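Local coordinates for protein PvdO (Pseudomonas aeruginosa, PDB 5HHA) that probably acts in the periplasm in maturation of the pyoverdine chromophore, has a fold related to formylglycine-generating enzymes, and binds calcium, at residues A[50-55]-A[69-74]; A[44-49]-A[157-162]. All coordinates share one frame; numbering follows the deposited sequence.

Interaction 1: A[50-55]-A[69-74]; sequences FTMGTP and HDVTFA
Phe50, Thr51 and Met52 pair antiparallel with Val71, Asp70 and His69, and four backbone hydrogen bonds join the two strands. Phe50 and Val71 exchange one in each direction, Phe50 N to Val71 O and Val71 N to Phe50 O, both 2.9 Å. Met52 and His69 do the same; Met52 N reaches His69 O at 2.8 Å.

Between them sits the non-hydrogen-bonded pair Thr51 and Asp70, joined through side chains on the exposed face. Thr51 OG1 donates to Asp70 OD1 at 2.7 Å, coming in from above the carboxylate plane.

The other face is apolar and aromatic. His69 CG sits between its backbone N and carbonyl carbon (chi1 64°), which keeps the imidazole beside Met52. Met52 CB lies over one face of this ring, a CH-pi contact 4.0 Å from the centroid, while the extended chain carries SD obliquely past the ring to NE2. His69 ND1 bonds back to Pro67 O. Phe50 CE1 packs on Val71 CB and meets Phe73 CE2 at 3.6 Å; these two rings touch rim to rim, their planes 17° apart.

Helix 154-162 packs against the Met52, Phe50 and Phe73 part of this face, with Tyr159 meeting both phenylalanine rings, and the loop residue Tyr229 meets His69.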
ATOM      1  N   PHE A  50       7.185 -16.839   0.478  1.00 10.62           N
ATOM      2  CA  PHE A  50       6.840 -16.473   1.845  1.00 11.16           C
ATOM      3  C   PHE A  50       5.507 -17.074   2.225  1.00 10.59           C
ATOM      4  O   PHE A  50       4.746 -17.469   1.376  1.00 10.92           O
ATOM      5  CB  PHE A  50       6.809 -14.939   2.048  1.00 11.16           C
ATOM      6  CG  PHE A  50       5.509 -14.276   1.616  1.00  9.61           C
ATOM      7  CD1 PHE A  50       5.095 -14.250   0.286  1.00 10.93           C
ATOM      8  CD2 PHE A  50       4.696 -13.657   2.570  1.00 11.09           C
ATOM      9  CE1 PHE A  50       3.910 -13.633  -0.071  1.00  9.94           C
ATOM     10  CE2 PHE A  50       3.509 -13.051   2.206  1.00  8.99           C
ATOM     11  CZ  PHE A  50       3.131 -13.024   0.883  1.00  9.82           C
ATOM     12  N   THR A  51       5.219 -17.113   3.516  1.00 11.12           N
ATOM     13  CA  THR A  51       3.933 -17.573   3.980  1.00 11.35           C
ATOM     14  C   THR A  51       2.996 -16.377   4.143  1.00  9.27           C
ATOM     15  O   THR A  51       3.293 -15.429   4.887  1.00 10.21           O
ATOM     16  CB  THR A  51       4.078 -18.308   5.332  1.00 12.73           C
ATOM     17  OG1 THR A  51       4.980 -19.411   5.179  1.00 13.61           O
ATOM     18  CG2 THR A  51       2.731 -18.795   5.850  1.00 14.36           C
ATOM     19  N   MET A  52       1.876 -16.439   3.451  1.00  9.44           N
ATOM     20  CA  MET A  52       0.881 -15.381   3.454  1.00  9.14           C
ATOM     21  C   MET A  52      -0.291 -15.769   4.327  1.00  8.37           C
ATOM     22  O   MET A  52      -0.728 -16.939   4.328  1.00  9.13           O
ATOM     23  CB  MET A  52       0.406 -15.149   2.019  1.00  9.63           C
ATOM     24  CG  MET A  52      -0.487 -13.932   1.852  1.00  8.70           C
ATOM     25  SD  MET A  52      -0.949 -13.736   0.116  1.00  9.17           S
ATOM     26  CE  MET A  52      -1.870 -12.203   0.168  1.00  8.55           C
ATOM     27  N   GLY A  53      -0.806 -14.794   5.069  1.00  8.65           N
ATOM     28  CA  GLY A  53      -1.898 -15.004   5.995  1.00  8.81           C
ATOM     29  C   GLY A  53      -1.416 -14.859   7.417  1.00  9.77           C
ATOM     30  O   GLY A  53      -0.280 -14.413   7.670  1.00 10.62           O
ATOM     31  N   THR A  54      -2.254 -15.263   8.361  1.00  8.96           N
ATOM     32  CA  THR A  54      -2.015 -15.019   9.775  0.60  9.11           C
ATOM     33  C   THR A  54      -2.276 -16.285  10.606  1.00  9.56           C
ATOM     34  O   THR A  54      -3.312 -16.902  10.431  1.00  9.98           O
ATOM     35  CB  THR A  54      -2.957 -13.888  10.240  0.60  8.38           C
ATOM     36  OG1 THR A  54      -2.711 -12.725   9.437  0.60  7.32           O
ATOM     37  CG2 THR A  54      -2.757 -13.546  11.671  0.60  8.14           C
ATOM     38  N   PRO A  55      -1.392 -16.627  11.528  1.00  9.88           N
ATOM     39  CA  PRO A  55      -1.667 -17.749  12.432  1.00 11.81           C
ATOM     40  C   PRO A  55      -2.938 -17.540  13.257  1.00 11.45           C
ATOM     41  O   PRO A  55      -3.232 -16.418  13.640  1.00 10.41           O
ATOM     42  CB  PRO A  55      -0.417 -17.797  13.317  1.00 16.25           C
ATOM     43  CG  PRO A  55       0.664 -17.111  12.494  1.00 15.28           C
ATOM     44  CD  PRO A  55      -0.070 -16.033  11.757  1.00 11.93           C
ATOM     45  N   HIS A  69      -0.753 -19.847   3.613  1.00  9.79           N
ATOM     46  CA  HIS A  69      -0.415 -20.530   2.355  1.00  9.65           C
ATOM     47  C   HIS A  69       0.828 -19.865   1.810  1.00 11.14           C
ATOM     48  O   HIS A  69       1.016 -18.639   1.932  1.00 10.23           O
ATOM     49  CB  HIS A  69      -1.585 -20.473   1.354  1.00 12.10           C
ATOM     50  CG  HIS A  69      -1.925 -19.079   0.913  1.00 10.15           C
ATOM     51  ND1 HIS A  69      -2.499 -18.152   1.758  1.00  9.94           N
ATOM     52  CD2 HIS A  69      -1.685 -18.432  -0.253  1.00 10.92           C
ATOM     53  CE1 HIS A  69      -2.637 -17.004   1.117  1.00  9.44           C
ATOM     54  NE2 HIS A  69      -2.148 -17.147  -0.105  1.00 10.11           N
ATOM     55  N   ASP A  70       1.717 -20.641   1.191  1.00 10.59           N
ATOM     56  CA  ASP A  70       2.984 -20.108   0.744  1.00 10.71           C
ATOM     57  C   ASP A  70       2.858 -19.627  -0.700  1.00 10.48           C
ATOM     58  O   ASP A  70       2.221 -20.255  -1.533  1.00 11.67           O
ATOM     59  CB  ASP A  70       4.086 -21.149   0.866  1.00 11.89           C
ATOM     60  CG  ASP A  70       4.502 -21.385   2.300  1.00 12.97           C
ATOM     61  OD1 ASP A  70       3.833 -20.909   3.229  1.00 13.09           O
ATOM     62  OD2 ASP A  70       5.474 -22.136   2.507  1.00 18.50           O
ATOM     63  N   VAL A  71       3.424 -18.461  -0.953  1.00 10.23           N
ATOM     64  CA  VAL A  71       3.373 -17.805  -2.255  1.00 10.88           C
ATOM     65  C   VAL A  71       4.795 -17.595  -2.741  1.00 11.04           C
ATOM     66  O   VAL A  71       5.683 -17.235  -1.977  1.00 10.99           O
ATOM     67  CB  VAL A  71       2.632 -16.451  -2.150  1.00 10.11           C
ATOM     68  CG1 VAL A  71       2.636 -15.708  -3.466  1.00 11.40           C
ATOM     69  CG2 VAL A  71       1.249 -16.669  -1.674  1.00 12.42           C
ATOM     70  N   THR A  72       4.979 -17.837  -4.037  1.00  9.93           N
ATOM     71  CA  THR A  72       6.291 -17.786  -4.672  1.00 11.12           C
ATOM     72  C   THR A  72       6.403 -16.691  -5.710  1.00  9.40           C
ATOM     73  O   THR A  72       5.533 -16.552  -6.557  1.00 12.07           O
ATOM     74  CB  THR A  72       6.578 -19.146  -5.361  1.00 11.86           C
ATOM     75  OG1 THR A  72       6.612 -20.171  -4.359  1.00 13.24           O
ATOM     76  CG2 THR A  72       7.876 -19.137  -6.149  1.00 14.21           C
ATOM     77  N   PHE A  73       7.463 -15.900  -5.604  1.00 10.85           N
ATOM     78  CA  PHE A  73       7.830 -14.887  -6.593  1.00 10.70           C
ATOM     79  C   PHE A  73       9.066 -15.410  -7.304  1.00 11.56           C
ATOM     80  O   PHE A  73      10.147 -15.449  -6.740  1.00 13.32           O
ATOM     81  CB  PHE A  73       8.117 -13.525  -5.938  1.00 12.00           C
ATOM     82  CG  PHE A  73       6.979 -13.028  -5.134  1.00 10.75           C
ATOM     83  CD1 PHE A  73       5.936 -12.392  -5.729  1.00 10.70           C
ATOM     84  CD2 PHE A  73       6.929 -13.271  -3.774  1.00 10.63           C
ATOM     85  CE1 PHE A  73       4.849 -11.962  -4.981  1.00 12.12           C
ATOM     86  CE2 PHE A  73       5.842 -12.830  -3.015  1.00 11.87           C
ATOM     87  CZ  PHE A  73       4.808 -12.191  -3.639  1.00 11.92           C
ATOM     88  N   ALA A  74       8.885 -15.863  -8.540  1.00 11.04           N
ATOM     89  CA  ALA A  74       9.991 -16.491  -9.288  1.00 12.93           C
ATOM     90  C   ALA A  74      11.081 -15.476  -9.661  1.00 13.09           C
ATOM     91  O   ALA A  74      12.263 -15.823  -9.791  1.00 13.39           O
ATOM     92  CB  ALA A  74       9.459 -17.198 -10.537  1.00 12.48           C
TER

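Interaction 2: A[44-49]-A[157-162]; sequences VLPAGS and REYGAR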
ATOM      1  N   VAL A  44      14.043  -2.660  -5.304  1.00 11.43           N
ATOM      2  CA  VAL A  44      13.990  -4.025  -5.792  1.00 12.17           C
ATOM      3  C   VAL A  44      13.738  -4.996  -4.646  1.00 10.21           C
ATOM      4  O   VAL A  44      14.474  -5.007  -3.667  1.00 11.85           O
ATOM      5  CB  VAL A  44      15.311  -4.413  -6.514  1.00 13.00           C
ATOM      6  CG1 VAL A  44      15.277  -5.866  -6.983  1.00 14.29           C
ATOM      7  CG2 VAL A  44      15.584  -3.476  -7.694  1.00 15.92           C
ATOM      8  N   LEU A  45      12.684  -5.785  -4.789  1.00 11.22           N
ATOM      9  CA  LEU A  45      12.395  -6.891  -3.876  1.00 13.90           C
ATOM     10  C   LEU A  45      12.953  -8.188  -4.445  1.00 11.80           C
ATOM     11  O   LEU A  45      12.893  -8.430  -5.630  1.00 12.50           O
ATOM     12  CB  LEU A  45      10.886  -7.040  -3.636  1.00 11.61           C
ATOM     13  CG  LEU A  45      10.139  -5.795  -3.127  1.00 10.82           C
ATOM     14  CD1 LEU A  45       8.728  -6.191  -2.690  1.00 10.89           C
ATOM     15  CD2 LEU A  45      10.853  -5.149  -1.975  1.00 11.06           C
ATOM     16  N   PRO A  46      13.461  -9.062  -3.573  1.00 12.12           N
ATOM     17  CA  PRO A  46      14.058 -10.317  -4.023  1.00 12.15           C
ATOM     18  C   PRO A  46      13.020 -11.316  -4.465  1.00 11.99           C
ATOM     19  O   PRO A  46      11.862 -11.297  -4.034  1.00 12.55           O
ATOM     20  CB  PRO A  46      14.772 -10.818  -2.769  1.00 13.43           C
ATOM     21  CG  PRO A  46      14.024 -10.239  -1.653  1.00 14.31           C
ATOM     22  CD  PRO A  46      13.562  -8.885  -2.120  1.00 12.77           C
ATOM     23  N   ALA A  47      13.410 -12.188  -5.382  1.00 13.25           N
ATOM     24  CA  ALA A  47      12.668 -13.403  -5.631  1.00 13.20           C
ATOM     25  C   ALA A  47      12.681 -14.250  -4.368  1.00 13.11           C
ATOM     26  O   ALA A  47      13.552 -14.096  -3.528  1.00 15.80           O
ATOM     27  CB  ALA A  47      13.290 -14.171  -6.783  1.00 14.76           C
ATOM     28  N   GLY A  48      11.712 -15.147  -4.235  1.00 12.43           N
ATOM     29  CA  GLY A  48      11.619 -16.021  -3.080  1.00 13.74           C
ATOM     30  C   GLY A  48      10.184 -16.352  -2.773  1.00 11.84           C
ATOM     31  O   GLY A  48       9.278 -15.886  -3.454  1.00 12.87           O
ATOM     32  N   SER A  49       9.985 -17.158  -1.739  1.00 13.07           N
ATOM     33  CA  SER A  49       8.661 -17.522  -1.265  1.00 11.59           C
ATOM     34  C   SER A  49       8.448 -16.969   0.119  1.00 11.84           C
ATOM     35  O   SER A  49       9.388 -16.672   0.856  1.00 13.20           O
ATOM     36  CB  SER A  49       8.504 -19.040  -1.180  1.00 12.66           C
ATOM     37  OG  SER A  49       8.630 -19.628  -2.436  1.00 14.02           O
ATOM     38  N   ARG A 157       2.066  -7.087  -1.923  1.00  7.63           N
ATOM     39  CA  ARG A 157       1.968  -6.100  -0.864  1.00  7.61           C
ATOM     40  C   ARG A 157       2.294  -6.741   0.497  1.00  7.26           C
ATOM     41  O   ARG A 157       3.085  -6.192   1.279  1.00  7.62           O
ATOM     42  CB  ARG A 157       0.603  -5.416  -0.890  1.00  8.08           C
ATOM     43  CG  ARG A 157       0.572  -3.998  -0.323  1.00  8.56           C
ATOM     44  CD  ARG A 157       0.711  -3.925   1.193  1.00  7.04           C
ATOM     45  NE  ARG A 157       0.589  -2.541   1.648  1.00  7.43           N
ATOM     46  CZ  ARG A 157       0.662  -2.161   2.916  1.00  6.97           C
ATOM     47  NH1 ARG A 157       0.692  -3.064   3.881  1.00  7.51           N
ATOM     48  NH2 ARG A 157       0.674  -0.877   3.210  1.00  7.47           N
ATOM     49  N   GLU A 158       1.710  -7.894   0.790  1.00  7.73           N
ATOM     50  CA  GLU A 158       2.029  -8.534   2.077  1.00  8.21           C
ATOM     51  C   GLU A 158       3.503  -8.950   2.129  1.00  7.62           C
ATOM     52  O   GLU A 158       4.149  -8.813   3.148  1.00  8.17           O
ATOM     53  CB  GLU A 158       1.120  -9.719   2.378  1.00  7.10           C
ATOM     54  CG  GLU A 158       1.336 -10.252   3.820  1.00  8.06           C
ATOM     55  CD  GLU A 158       0.313 -11.268   4.298  1.00  7.19           C
ATOM     56  OE1 GLU A 158      -0.893 -11.055   4.098  1.00  7.52           O
ATOM     57  OE2 GLU A 158       0.765 -12.270   4.912  1.00  8.00           O
ATOM     58  N   TYR A 159       4.033  -9.440   1.011  1.00  7.96           N
ATOM     59  CA  TYR A 159       5.447  -9.831   0.931  1.00  8.42           C
ATOM     60  C   TYR A 159       6.332  -8.648   1.292  1.00  8.62           C
ATOM     61  O   TYR A 159       7.277  -8.746   2.059  1.00  8.04           O
ATOM     62  CB  TYR A 159       5.745 -10.290  -0.479  1.00  8.81           C
ATOM     63  CG  TYR A 159       7.146 -10.765  -0.785  1.00  8.76           C
ATOM     64  CD1 TYR A 159       7.681 -11.876  -0.134  1.00  9.91           C
ATOM     65  CD2 TYR A 159       7.889 -10.187  -1.813  1.00 10.66           C
ATOM     66  CE1 TYR A 159       8.931 -12.374  -0.481  1.00 11.45           C
ATOM     67  CE2 TYR A 159       9.150 -10.668  -2.149  1.00 10.81           C
ATOM     68  CZ  TYR A 159       9.638 -11.778  -1.492  1.00 11.52           C
ATOM     69  OH  TYR A 159      10.868 -12.345  -1.804  1.00 13.63           O
ATOM     70  N   GLY A 160       6.026  -7.509   0.696  1.00  7.79           N
ATOM     71  CA  GLY A 160       6.792  -6.290   0.880  1.00  8.56           C
ATOM     72  C   GLY A 160       6.648  -5.691   2.257  1.00  9.06           C
ATOM     73  O   GLY A 160       7.588  -5.080   2.779  1.00  9.50           O
ATOM     74  N   ALA A 161       5.480  -5.858   2.872  1.00  7.59           N
ATOM     75  CA  ALA A 161       5.256  -5.412   4.233  1.00  7.63           C
ATOM     76  C   ALA A 161       6.056  -6.256   5.212  1.00  7.84           C
ATOM     77  O   ALA A 161       6.639  -5.724   6.153  1.00  8.32           O
ATOM     78  CB  ALA A 161       3.771  -5.471   4.586  1.00  8.66           C
ATOM     79  N   ARG A 162       6.052  -7.571   5.022  1.00  8.64           N
ATOM     80  CA  ARG A 162       6.680  -8.460   5.988  1.00  8.12           C
ATOM     81  C   ARG A 162       8.198  -8.424   5.938  1.00  9.23           C
ATOM     82  O   ARG A 162       8.868  -8.523   6.977  1.00  9.95           O
ATOM     83  CB  ARG A 162       6.245  -9.894   5.768  1.00  8.22           C
ATOM     84  CG  ARG A 162       4.798 -10.157   6.126  1.00  8.37           C
ATOM     85  CD  ARG A 162       4.449 -11.649   5.964  1.00  8.41           C
ATOM     86  NE  ARG A 162       3.095 -11.931   6.439  1.00  8.04           N
ATOM     87  CZ  ARG A 162       2.762 -11.966   7.724  1.00  7.53           C
ATOM     88  NH1 ARG A 162       3.672 -11.833   8.658  1.00  8.80           N
ATOM     89  NH2 ARG A 162       1.502 -12.126   8.071  1.00  9.17           N
TER
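Tyr159 reaches out from helix 154-162 to the chain around Pro46, and its hydroxyl makes the one hydrogen bond between these segments, OH to Pro46 O at 2.7 Å. The torsions account for the reach. CG stands anti to the backbone N (chi1 -179°), which carries the phenol away from the helix toward residues 46-48, and chi2 turns the ring until Pro46 O lies at its edge, in the ring plane. At the acceptor the approach is less regular: the hydroxyl sits well above the carbonyl plane, with a C=O...O angle of 130°, and does not follow a lone pair. Pro46 CG also lies 3.8 Å from Tyr159 OH, the proline ring set at a slant to the phenol.

Leu45 supplies the apolar half. Its CG lies beside the backbone N and the second torsion is extended (chi2 -169°), which carries CD1 out to the helix, where the methyl lies 4.1 Å from Gly160 CA and 4.2 Å from Tyr159 CD2. Leucine and tyrosine run past each other in opposite directions, and the bare alpha carbon of Gly160 lets the methyl settle on the helix backbone.

The helix thus packs on a strand of the large mixed sheet within the sulfatase-modifying factor domain, at the point where strand 42-52 is interrupted around Pro46 and Ala47. Phe77 of strand 77-80 also touches the tyrosine side chain.

On another side of the helix, one turn apart, Arg162 grips Glu158 side-on: NE, at 2.8 Å, and a longer, more bent bond from NH2, at 3.2 Å, both reach OE2. That oxygen lies in the guanidinium plane, and both nitrogens approach it from the same face of the carboxylate. Gly53 N adds a further bond to OE2, while OE1 forms a salt bridge with Arg250.

Overall arrangement
Both contacts use strand 42-52, interaction 1 along its later part and interaction 2 around its interruption, and along the chain the first is nested inside the loop closed by the second. Interaction 1 joins neighbouring strands of one sheet, mainly through backbone bonds, with one polar, exposed face and one inward face. Interaction 2 sets a helix against that sheet, relies on side chains reaching across, with one hydroxyl bonded to a backbone carbonyl, and lies closer to the centre of the chain. They touch directly: Phe73 CE2 packs 3.3 Å from Tyr159 CG, and Phe73 N probably bonds to Gly48 O, continuing the strand pairing from 50-52 into 48-49.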